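Local coordinates for PlyP35 (Listeria phage P35, PDB 6S3Y), which probably binds the Listeria cell wall through this C-terminal pair of SH3-like domains, directing the phage endolysin to its substrate, at residues I109-P112 with Y118-Y121; A84-W89 with R133-I138; W31-K36 with L102-K107. All coordinates share one frame; numbering follows the deposited sequence.

In the fold
Contacts 1 and 2 lie within the C-terminal of two SH3-like sequence repeats, whereas contact 3 joins a turn of the N-terminal repeat to a turn of the C-terminal one. The centres of contacts 2 and 3 are about 10 Å apart, and a probable hydrogen bond of 2.9 Å from Ala86 N to Leu102 O links their neighbouring strands 78-89 and 99-103. Contact 1 is about 12 Å from contact 2, centre to centre; Tyr118 packs on Phe136 there, and Leu120 CD1 lies 3.8 Å from Cys88 CB. Contacts 1 and 3 are about 20 Å apart between centres, meeting through Leu120 and Leu102. Contact 2 is buried, about 6 Å from the centre of the chain; contact 3 is at the surface and contact 1 partly buried.

Contact 1 (I109-P112 with Y118-Y121); sequences ITHP and YPLY
The chi1 of Thr110, -172°, sets OG1 opposite the backbone N and swings it toward the 118-121 strand, while CG2 takes the position between N and the carbonyl carbon and reaches Tyr118. Thr110 OG1 donates to Pro119 O at 2.6 Å, with a C=O...donor angle of 126° and the donor tilted out of the carbonyl plane. The tertiary amide N of Pro119 carries no hydrogen and is no acceptor, so its closeness to Thr110 OG1 is not a bond. Thr110 CA also gives this Pro119 O a CA-H...O contact of 3.4 Å, bent to 132° at the hydrogen. On the Tyr118 ring, Thr110 CG2 comes obliquely to CD2 at 3.9 Å, and His111 O approaches that same Tyr118 CD2 at 3.5 Å. His111 crosses Pro119 at about a right angle, its ND1 4.1 Å from Pro119 CG, with the proline carbon at the imidazole edge. At the other end, Leu120 CD2 touches Ile109 O at 3.5 Å. A water donates to Ile109 O at 2.6 Å and accepts from Tyr121 N, bridging the backbones there. Strand 107-110 pairs with 6-17, and strand 117-121 with 128-132. A hydroxyl-to-carbonyl bond, side-chain packing and a bridging water thus tie together two neighbouring strands that pair with different partners, consistent with a small SH3-like barrel.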
loop_
_atom_site.group_PDB
_atom_site.type_symbol
_atom_site.label_atom_id
_atom_site.label_comp_id
_atom_site.label_asym_id
_atom_site.label_seq_id
_atom_site.Cartn_x
_atom_site.Cartn_y
_atom_site.Cartn_z
ATOM N N ILE A 109 -9.196 -14.246 -4.003
ATOM C CA ILE A 109 -8.585 -15.462 -4.597
ATOM C C ILE A 109 -7.716 -15.017 -5.767
ATOM O O ILE A 109 -8.157 -14.153 -6.525
ATOM C CB ILE A 109 -9.671 -16.464 -5.018
ATOM C CG1 ILE A 109 -10.556 -16.874 -3.829
ATOM C CG2 ILE A 109 -9.040 -17.698 -5.657
ATOM C CD1 ILE A 109 -11.738 -17.748 -4.213
ATOM N N THR A 110 -6.520 -15.555 -5.877
ATOM C CA THR A 110 -5.583 -15.271 -6.977
ATOM C C THR A 110 -4.929 -16.590 -7.378
ATOM O O THR A 110 -5.425 -17.644 -6.945
ATOM C CB THR A 110 -4.583 -14.172 -6.598
ATOM O OG1 THR A 110 -3.837 -13.815 -7.768
ATOM C CG2 THR A 110 -3.634 -14.599 -5.505
ATOM N N HIS A 111 -3.892 -16.530 -8.197
ATOM C CA HIS A 111 -3.187 -17.706 -8.760
ATOM C C HIS A 111 -1.708 -17.404 -8.702
ATOM O O HIS A 111 -1.349 -16.239 -8.779
ATOM C CB HIS A 111 -3.627 -17.991 -10.211
ATOM C CG HIS A 111 -5.098 -18.188 -10.328
ATOM N ND1 HIS A 111 -5.960 -17.146 -10.557
ATOM C CD2 HIS A 111 -5.861 -19.279 -10.115
ATOM C CE1 HIS A 111 -7.188 -17.596 -10.541
ATOM N NE2 HIS A 111 -7.158 -18.896 -10.273
ATOM N N PRO A 112 -0.848 -18.435 -8.587
ATOM C CA PRO A 112 0.599 -18.264 -8.608
ATOM C C PRO A 112 1.003 -17.410 -9.799
ATOM O O PRO A 112 0.580 -17.700 -10.890
ATOM C CB PRO A 112 1.188 -19.676 -8.771
ATOM C CG PRO A 112 0.107 -20.570 -8.237
ATOM C CD PRO A 112 -1.212 -19.845 -8.453
ATOM N N TYR A 118 -0.129 -10.529 -9.091
ATOM C CA TYR A 118 -1.138 -11.547 -8.731
ATOM C C TYR A 118 -2.472 -11.124 -9.332
ATOM O O TYR A 118 -2.947 -10.010 -9.092
ATOM C CB TYR A 118 -1.132 -11.772 -7.218
ATOM C CG TYR A 118 0.083 -12.524 -6.759
ATOM C CD1 TYR A 118 1.270 -11.855 -6.502
ATOM C CD2 TYR A 118 0.072 -13.898 -6.629
ATOM C CE1 TYR A 118 2.412 -12.540 -6.117
ATOM C CE2 TYR A 118 1.207 -14.595 -6.230
ATOM C CZ TYR A 118 2.377 -13.916 -5.984
ATOM O OH TYR A 118 3.472 -14.604 -5.573
ATOM N N PRO A 119 -3.084 -11.990 -10.183
ATOM C CA PRO A 119 -4.314 -11.625 -10.871
ATOM C C PRO A 119 -5.547 -11.773 -9.982
ATOM O O PRO A 119 -5.679 -12.761 -9.265
ATOM C CB PRO A 119 -4.354 -12.614 -12.043
ATOM C CG PRO A 119 -3.652 -13.857 -11.469
ATOM C CD PRO A 119 -2.553 -13.296 -10.606
ATOM N N LEU A 120 -6.419 -10.777 -10.055
ATOM C CA LEU A 120 -7.730 -10.764 -9.361
ATOM C C LEU A 120 -8.790 -10.616 -10.459
ATOM O O LEU A 120 -8.827 -9.529 -11.119
ATOM C CB LEU A 120 -7.821 -9.602 -8.376
ATOM C CG LEU A 120 -6.815 -9.642 -7.230
ATOM C CD1 LEU A 120 -6.894 -8.376 -6.365
ATOM C CD2 LEU A 120 -7.038 -10.862 -6.376
ATOM N N TYR A 121 -9.609 -11.658 -10.626
ATOM C CA TYR A 121 -10.765 -11.627 -11.535
ATOM C C TYR A 121 -11.995 -11.203 -10.722
ATOM O O TYR A 121 -12.445 -11.979 -9.850
ATOM C CB TYR A 121 -11.002 -12.981 -12.207
ATOM C CG TYR A 121 -12.173 -12.885 -13.170
ATOM C CD1 TYR A 121 -11.995 -12.336 -14.438
ATOM C CD2 TYR A 121 -13.464 -13.271 -12.820
ATOM C CE1 TYR A 121 -13.036 -12.273 -15.358
ATOM C CE2 TYR A 121 -14.529 -13.152 -13.698
ATOM C CZ TYR A 121 -14.315 -12.678 -14.986
ATOM O OH TYR A 121 -15.361 -12.601 -15.877
HETATM O O HOH W 1 -8.882 -14.183 -9.058
#

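Contact 2 (A84-W89 with R133-I138); sequences AHAFCW and RYMFDI
Met135, present as selenomethionine, reaches from its 3-10 turn against segment 84-89, and its selenium settles on Ala86 and Phe87 at the tight end of the contact. Met135 SE lies 3.9 Å from Ala86 CB and 3.5 Å from Phe87 O, while Met135 CB also faces the alanine methyl, 4.0 Å from Ala86 CB. With CG opposite the carbonyl carbon (chi1 -68°) the Met135 chain leads toward the strand, and a bend at chi3 turns CE to Trp89. Met135 CE meets Trp89 CH2 at 3.9 Å, at the indole edge and near its plane. Met135 SE is 5.2 Å from the centroid of the Trp89 six-membered ring and 74° off its normal, a Met-aromatic contact made obliquely. All four touching residues are buried, and no hydrogen bond crosses between the segments. A short 3-10 turn, here 133-135, set between the last two strands, 128-132 and 136-137, is a classic feature of the SH3 fold; Met135 is the residue it sends into the interior. Phe22 and Tyr15 also touch Met135, and Phe22 meets the Trp89 ring as well, so aromatic residues from the N-terminal SH3-like repeat share this packing. In contrast to the buried selenium, the solvent side of the turn carries the exposed Arg133, whose NH1 makes a weak bond back to Phe136 O, 2.7 Å from Arg133 NH1 with an N-H...acceptor angle of 119°. Between the two lies the partly exposed Tyr134, its OH hydrogen-bonded to Phe22 O.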
loop_
_atom_site.group_PDB
_atom_site.type_symbol
_atom_site.label_atom_id
_atom_site.label_comp_id
_atom_site.label_asym_id
_atom_site.label_seq_id
_atom_site.Cartn_x
_atom_site.Cartn_y
_atom_site.Cartn_z
ATOM N N ALA A 84 -5.120 2.003 6.999
ATOM C CA ALA A 84 -4.676 0.806 6.263
ATOM C C ALA A 84 -5.656 0.485 5.122
ATOM O O ALA A 84 -6.838 0.412 5.372
ATOM C CB ALA A 84 -4.483 -0.354 7.206
ATOM N N HIS A 85 -5.120 0.253 3.933
ATOM C CA HIS A 85 -5.849 -0.302 2.750
ATOM C C HIS A 85 -4.812 -0.635 1.690
ATOM O O HIS A 85 -3.644 -0.204 1.827
ATOM C CB HIS A 85 -6.930 0.652 2.220
ATOM C CG HIS A 85 -6.432 1.749 1.338
ATOM N ND1 HIS A 85 -6.333 3.059 1.784
ATOM C CD2 HIS A 85 -5.988 1.757 0.049
ATOM C CE1 HIS A 85 -5.897 3.828 0.803
ATOM N NE2 HIS A 85 -5.667 3.053 -0.256
ATOM N N ALA A 86 -5.201 -1.404 0.694
ATOM C CA ALA A 86 -4.313 -1.760 -0.428
ATOM C C ALA A 86 -4.967 -1.296 -1.727
ATOM O O ALA A 86 -6.012 -0.578 -1.687
ATOM C CB ALA A 86 -4.038 -3.238 -0.386
ATOM N N PHE A 87 -4.409 -1.699 -2.856
ATOM C CA PHE A 87 -4.907 -1.363 -4.201
ATOM C C PHE A 87 -4.750 -2.595 -5.080
ATOM O O PHE A 87 -3.826 -3.402 -4.813
ATOM C CB PHE A 87 -4.114 -0.227 -4.828
ATOM C CG PHE A 87 -4.454 1.167 -4.368
ATOM C CD1 PHE A 87 -5.745 1.648 -4.454
ATOM C CD2 PHE A 87 -3.457 2.014 -3.909
ATOM C CE1 PHE A 87 -6.042 2.945 -4.082
ATOM C CE2 PHE A 87 -3.758 3.320 -3.543
ATOM C CZ PHE A 87 -5.049 3.785 -3.616
ATOM N N CYS A 88 -5.579 -2.703 -6.127
ATOM C CA CYS A 88 -5.220 -3.493 -7.334
ATOM C C CYS A 88 -5.405 -2.602 -8.557
ATOM O O CYS A 88 -6.227 -1.624 -8.516
ATOM C CB CYS A 88 -6.008 -4.791 -7.428
ATOM S SG CYS A 88 -7.798 -4.544 -7.385
ATOM N N TRP A 89 -4.648 -2.896 -9.613
ATOM C CA TRP A 89 -4.584 -2.032 -10.812
ATOM C C TRP A 89 -4.910 -2.852 -12.062
ATOM O O TRP A 89 -4.530 -4.033 -12.111
ATOM C CB TRP A 89 -3.179 -1.441 -10.929
ATOM C CG TRP A 89 -2.813 -0.413 -9.890
ATOM C CD1 TRP A 89 -2.881 0.935 -10.012
ATOM C CD2 TRP A 89 -2.200 -0.671 -8.609
ATOM N NE1 TRP A 89 -2.372 1.538 -8.901
ATOM C CE2 TRP A 89 -1.947 0.581 -8.022
ATOM C CE3 TRP A 89 -1.837 -1.830 -7.905
ATOM C CZ2 TRP A 89 -1.359 0.718 -6.764
ATOM C CZ3 TRP A 89 -1.250 -1.698 -6.665
ATOM C CH2 TRP A 89 -1.011 -0.447 -6.106
ATOM N N ARG A 133 2.748 -8.798 -4.309
ATOM C CA ARG A 133 2.867 -9.756 -3.187
ATOM C C ARG A 133 2.812 -9.047 -1.837
ATOM O O ARG A 133 2.194 -9.606 -0.895
ATOM C CB ARG A 133 4.182 -10.552 -3.311
ATOM C CG ARG A 133 4.339 -11.655 -2.282
ATOM C CD ARG A 133 3.214 -12.677 -2.314
ATOM N NE ARG A 133 3.321 -13.645 -1.230
ATOM C CZ ARG A 133 2.926 -13.414 0.015
ATOM N NH1 ARG A 133 2.332 -12.280 0.352
ATOM N NH2 ARG A 133 3.135 -14.347 0.921
ATOM N N TYR A 134 3.401 -7.859 -1.728
ATOM C CA TYR A 134 3.640 -7.193 -0.418
ATOM C C TYR A 134 2.346 -6.645 0.175
ATOM O O TYR A 134 2.361 -6.223 1.319
ATOM C CB TYR A 134 4.751 -6.121 -0.514
ATOM C CG TYR A 134 4.422 -4.878 -1.293
ATOM C CD1 TYR A 134 3.761 -3.819 -0.703
ATOM C CD2 TYR A 134 4.860 -4.705 -2.601
ATOM C CE1 TYR A 134 3.478 -2.655 -1.400
ATOM C CE2 TYR A 134 4.596 -3.540 -3.302
ATOM C CZ TYR A 134 3.884 -2.523 -2.713
ATOM O OH TYR A 134 3.641 -1.364 -3.401
HETATM N N MSE A 135 1.229 -6.677 -0.557
HETATM C CA MSE A 135 0.002 -6.081 -0.033
HETATM C C MSE A 135 -0.939 -7.114 0.596
HETATM O O MSE A 135 -2.010 -6.726 1.078
HETATM C CB MSE A 135 -0.737 -5.294 -1.114
HETATM C CG MSE A 135 0.017 -4.062 -1.550
HETATM SE SE MSE A 135 -0.988 -2.963 -2.784
HETATM C CE MSE A 135 -0.321 -1.237 -2.350
ATOM N N PHE A 136 -0.547 -8.387 0.628
ATOM C CA PHE A 136 -1.447 -9.394 1.179
ATOM C C PHE A 136 -0.665 -10.506 1.906
ATOM O O PHE A 136 0.555 -10.686 1.695
ATOM C CB PHE A 136 -2.330 -10.005 0.076
ATOM C CG PHE A 136 -1.608 -10.769 -1.008
ATOM C CD1 PHE A 136 -1.249 -12.094 -0.830
ATOM C CD2 PHE A 136 -1.326 -10.172 -2.230
ATOM C CE1 PHE A 136 -0.610 -12.798 -1.851
ATOM C CE2 PHE A 136 -0.688 -10.881 -3.242
ATOM C CZ PHE A 136 -0.317 -12.187 -3.063
ATOM N N ASP A 137 -1.398 -11.262 2.724
ATOM C CA ASP A 137 -0.914 -12.511 3.369
ATOM C C ASP A 137 -1.649 -13.723 2.771
ATOM O O ASP A 137 -2.782 -13.583 2.298
ATOM C CB ASP A 137 -1.090 -12.428 4.881
ATOM C CG ASP A 137 -0.113 -11.477 5.564
ATOM O OD1 ASP A 137 1.089 -11.418 5.132
ATOM O OD2 ASP A 137 -0.553 -10.806 6.504
ATOM N N ILE A 138 -1.002 -14.868 2.828
ATOM C CA ILE A 138 -1.539 -16.200 2.499
ATOM C C ILE A 138 -1.669 -16.961 3.825
ATOM O O ILE A 138 -0.604 -17.251 4.451
ATOM C CB ILE A 138 -0.608 -16.920 1.509
ATOM C CG1 ILE A 138 -0.374 -16.106 0.218
ATOM C CG2 ILE A 138 -1.127 -18.338 1.257
ATOM C CD1 ILE A 138 0.742 -16.643 -0.610
#

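Contact 3 (W31-K36 with L102-K107); sequences WKHGTK and LKRGFK
Lys32 O, in the residue just before the His33 that stacks on Arg104, is gripped twice by Thr35: Thr35 N donates to Lys32 O at 3.0 Å, and Thr35 OG1 donates to Lys32 O at 2.6 Å, in the carbonyl plane and on a lone pair. The backbone bond closes a type II turn, the hydroxyl reinforces it, and His33, second in the turn, points its side chain at Arg104. The partner turn, Lys103 to Phe106, is also type II, closed by Phe106 N to Lys103 O at 2.9 Å, while Lys107 NZ donates to Gly105 O at 2.7 Å. Arg104 extends from it with CG between the backbone N and the carbonyl carbon (chi1 58°) and a bend at chi3, which lays the guanidinium flat over one face of the imidazole. The centres of Arg104 guanidinium and His33 ring are 3.4 Å apart and their planes 16° off parallel. Nearer the backbone, Arg104 CD sits over the same ring, 3.9 Å from the His33 centroid, a CH-pi contact. Asp12 has a long, weak ion pair with Arg104 NE and also touches His33, which might ease the positive charge beside the ring. His33 and Arg104 occupy the same position in two matching type II turns, so the stack probably joins equivalent turns of the two SH3-like repeats, whose strands also pair with one another.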
loop_
_atom_site.group_PDB
_atom_site.type_symbol
_atom_site.label_atom_id
_atom_site.label_comp_id
_atom_site.label_asym_id
_atom_site.label_seq_id
_atom_site.Cartn_x
_atom_site.Cartn_y
_atom_site.Cartn_z
ATOM N N TRP A 31 2.962 0.085 8.478
ATOM C CA TRP A 31 2.384 0.616 9.724
ATOM C C TRP A 31 0.974 0.049 9.904
ATOM O O TRP A 31 0.108 0.295 9.036
ATOM C CB TRP A 31 2.343 2.144 9.694
ATOM C CG TRP A 31 3.632 2.851 10.002
ATOM C CD1 TRP A 31 4.556 2.564 10.966
ATOM C CD2 TRP A 31 4.083 4.069 9.379
ATOM N NE1 TRP A 31 5.559 3.495 10.958
ATOM C CE2 TRP A 31 5.281 4.444 10.012
ATOM C CE3 TRP A 31 3.572 4.879 8.355
ATOM C CZ2 TRP A 31 5.987 5.584 9.647
ATOM C CZ3 TRP A 31 4.256 6.016 8.005
ATOM C CH2 TRP A 31 5.443 6.362 8.646
ATOM N N LYS A 32 0.737 -0.593 11.049
ATOM C CA LYS A 32 -0.601 -1.096 11.444
ATOM C C LYS A 32 -1.614 0.050 11.384
ATOM O O LYS A 32 -1.271 1.198 11.773
ATOM C CB LYS A 32 -0.520 -1.702 12.850
ATOM C CG LYS A 32 -1.736 -2.524 13.241
ATOM C CD LYS A 32 -1.572 -3.206 14.587
ATOM C CE LYS A 32 -1.250 -2.236 15.711
ATOM N NZ LYS A 32 -1.112 -2.915 17.021
ATOM N N HIS A 33 -2.840 -0.265 10.956
ATOM C CA HIS A 33 -4.019 0.640 11.028
ATOM C C HIS A 33 -3.984 1.373 12.370
ATOM O O HIS A 33 -3.772 0.695 13.373
ATOM C CB HIS A 33 -5.323 -0.145 10.848
ATOM C CG HIS A 33 -6.515 0.729 10.630
ATOM N ND1 HIS A 33 -7.531 0.899 11.553
ATOM C CD2 HIS A 33 -6.805 1.552 9.600
ATOM C CE1 HIS A 33 -8.466 1.677 11.018
ATOM N NE2 HIS A 33 -8.021 2.129 9.842
ATOM N N GLY A 34 -4.133 2.686 12.376
ATOM C CA GLY A 34 -4.216 3.490 13.615
ATOM C C GLY A 34 -2.873 3.979 14.142
ATOM O O GLY A 34 -2.892 4.800 15.058
ATOM N N THR A 35 -1.740 3.556 13.583
ATOM C CA THR A 35 -0.412 4.075 14.009
ATOM C C THR A 35 -0.406 5.603 13.859
ATOM O O THR A 35 -0.917 6.097 12.851
ATOM C CB THR A 35 0.730 3.470 13.207
ATOM O OG1 THR A 35 0.634 2.055 13.320
ATOM C CG2 THR A 35 2.092 3.925 13.690
ATOM N N LYS A 36 0.150 6.324 14.836
ATOM C CA LYS A 36 0.292 7.795 14.778
ATOM C C LYS A 36 1.721 8.126 14.331
ATOM O O LYS A 36 2.669 7.524 14.859
ATOM C CB LYS A 36 -0.076 8.438 16.120
ATOM C CG LYS A 36 -1.550 8.224 16.458
ATOM C CD LYS A 36 -2.023 9.052 17.617
ATOM C CE LYS A 36 -3.525 8.941 17.720
ATOM N NZ LYS A 36 -4.005 9.918 18.699
ATOM N N LEU A 102 -8.757 -1.612 -2.082
ATOM C CA LEU A 102 -9.129 -2.842 -1.351
ATOM C C LEU A 102 -9.067 -2.574 0.164
ATOM O O LEU A 102 -7.980 -2.234 0.683
ATOM C CB LEU A 102 -8.195 -3.970 -1.767
ATOM C CG LEU A 102 -8.213 -4.309 -3.256
ATOM C CD1 LEU A 102 -7.193 -5.397 -3.600
ATOM C CD2 LEU A 102 -9.591 -4.774 -3.680
ATOM N N LYS A 103 -10.188 -2.754 0.852
ATOM C CA LYS A 103 -10.317 -2.525 2.317
ATOM C C LYS A 103 -9.329 -3.417 3.052
ATOM O O LYS A 103 -9.066 -4.559 2.586
ATOM C CB LYS A 103 -11.766 -2.763 2.779
ATOM C CG LYS A 103 -12.379 -1.650 3.581
ATOM C CD LYS A 103 -13.658 -2.047 4.338
ATOM C CE LYS A 103 -14.239 -0.826 5.011
ATOM N NZ LYS A 103 -13.401 -0.333 6.136
ATOM N N ARG A 104 -8.760 -2.924 4.156
ATOM C CA ARG A 104 -7.945 -3.800 5.041
ATOM C C ARG A 104 -8.766 -5.060 5.335
ATOM O O ARG A 104 -9.942 -4.915 5.588
ATOM C CB ARG A 104 -7.534 -3.068 6.320
ATOM C CG ARG A 104 -8.703 -2.550 7.139
ATOM C CD ARG A 104 -8.143 -1.550 8.153
ATOM N NE ARG A 104 -8.731 -1.781 9.488
ATOM C CZ ARG A 104 -9.699 -1.085 9.987
ATOM N NH1 ARG A 104 -10.177 -0.030 9.332
ATOM N NH2 ARG A 104 -10.153 -1.393 11.179
ATOM N N GLY A 105 -8.148 -6.229 5.273
ATOM C CA GLY A 105 -8.812 -7.517 5.553
ATOM C C GLY A 105 -9.628 -8.050 4.385
ATOM O O GLY A 105 -10.205 -9.125 4.540
ATOM N N PHE A 106 -9.661 -7.368 3.239
ATOM C CA PHE A 106 -10.314 -7.887 2.004
ATOM C C PHE A 106 -9.869 -9.329 1.760
ATOM O O PHE A 106 -8.653 -9.576 1.735
ATOM C CB PHE A 106 -9.986 -7.021 0.782
ATOM C CG PHE A 106 -10.679 -7.449 -0.492
ATOM C CD1 PHE A 106 -11.953 -6.987 -0.785
ATOM C CD2 PHE A 106 -10.062 -8.318 -1.385
ATOM C CE1 PHE A 106 -12.610 -7.391 -1.944
ATOM C CE2 PHE A 106 -10.706 -8.704 -2.549
ATOM C CZ PHE A 106 -11.983 -8.248 -2.824
ATOM N N LYS A 107 -10.825 -10.231 1.567
ATOM C CA LYS A 107 -10.559 -11.669 1.299
ATOM C C LYS A 107 -10.682 -11.915 -0.207
ATOM O O LYS A 107 -11.724 -11.593 -0.773
ATOM C CB LYS A 107 -11.537 -12.555 2.088
ATOM C CG LYS A 107 -11.543 -12.358 3.610
ATOM C CD LYS A 107 -10.176 -12.542 4.233
ATOM C CE LYS A 107 -10.156 -12.517 5.756
ATOM N NZ LYS A 107 -10.328 -11.152 6.320
#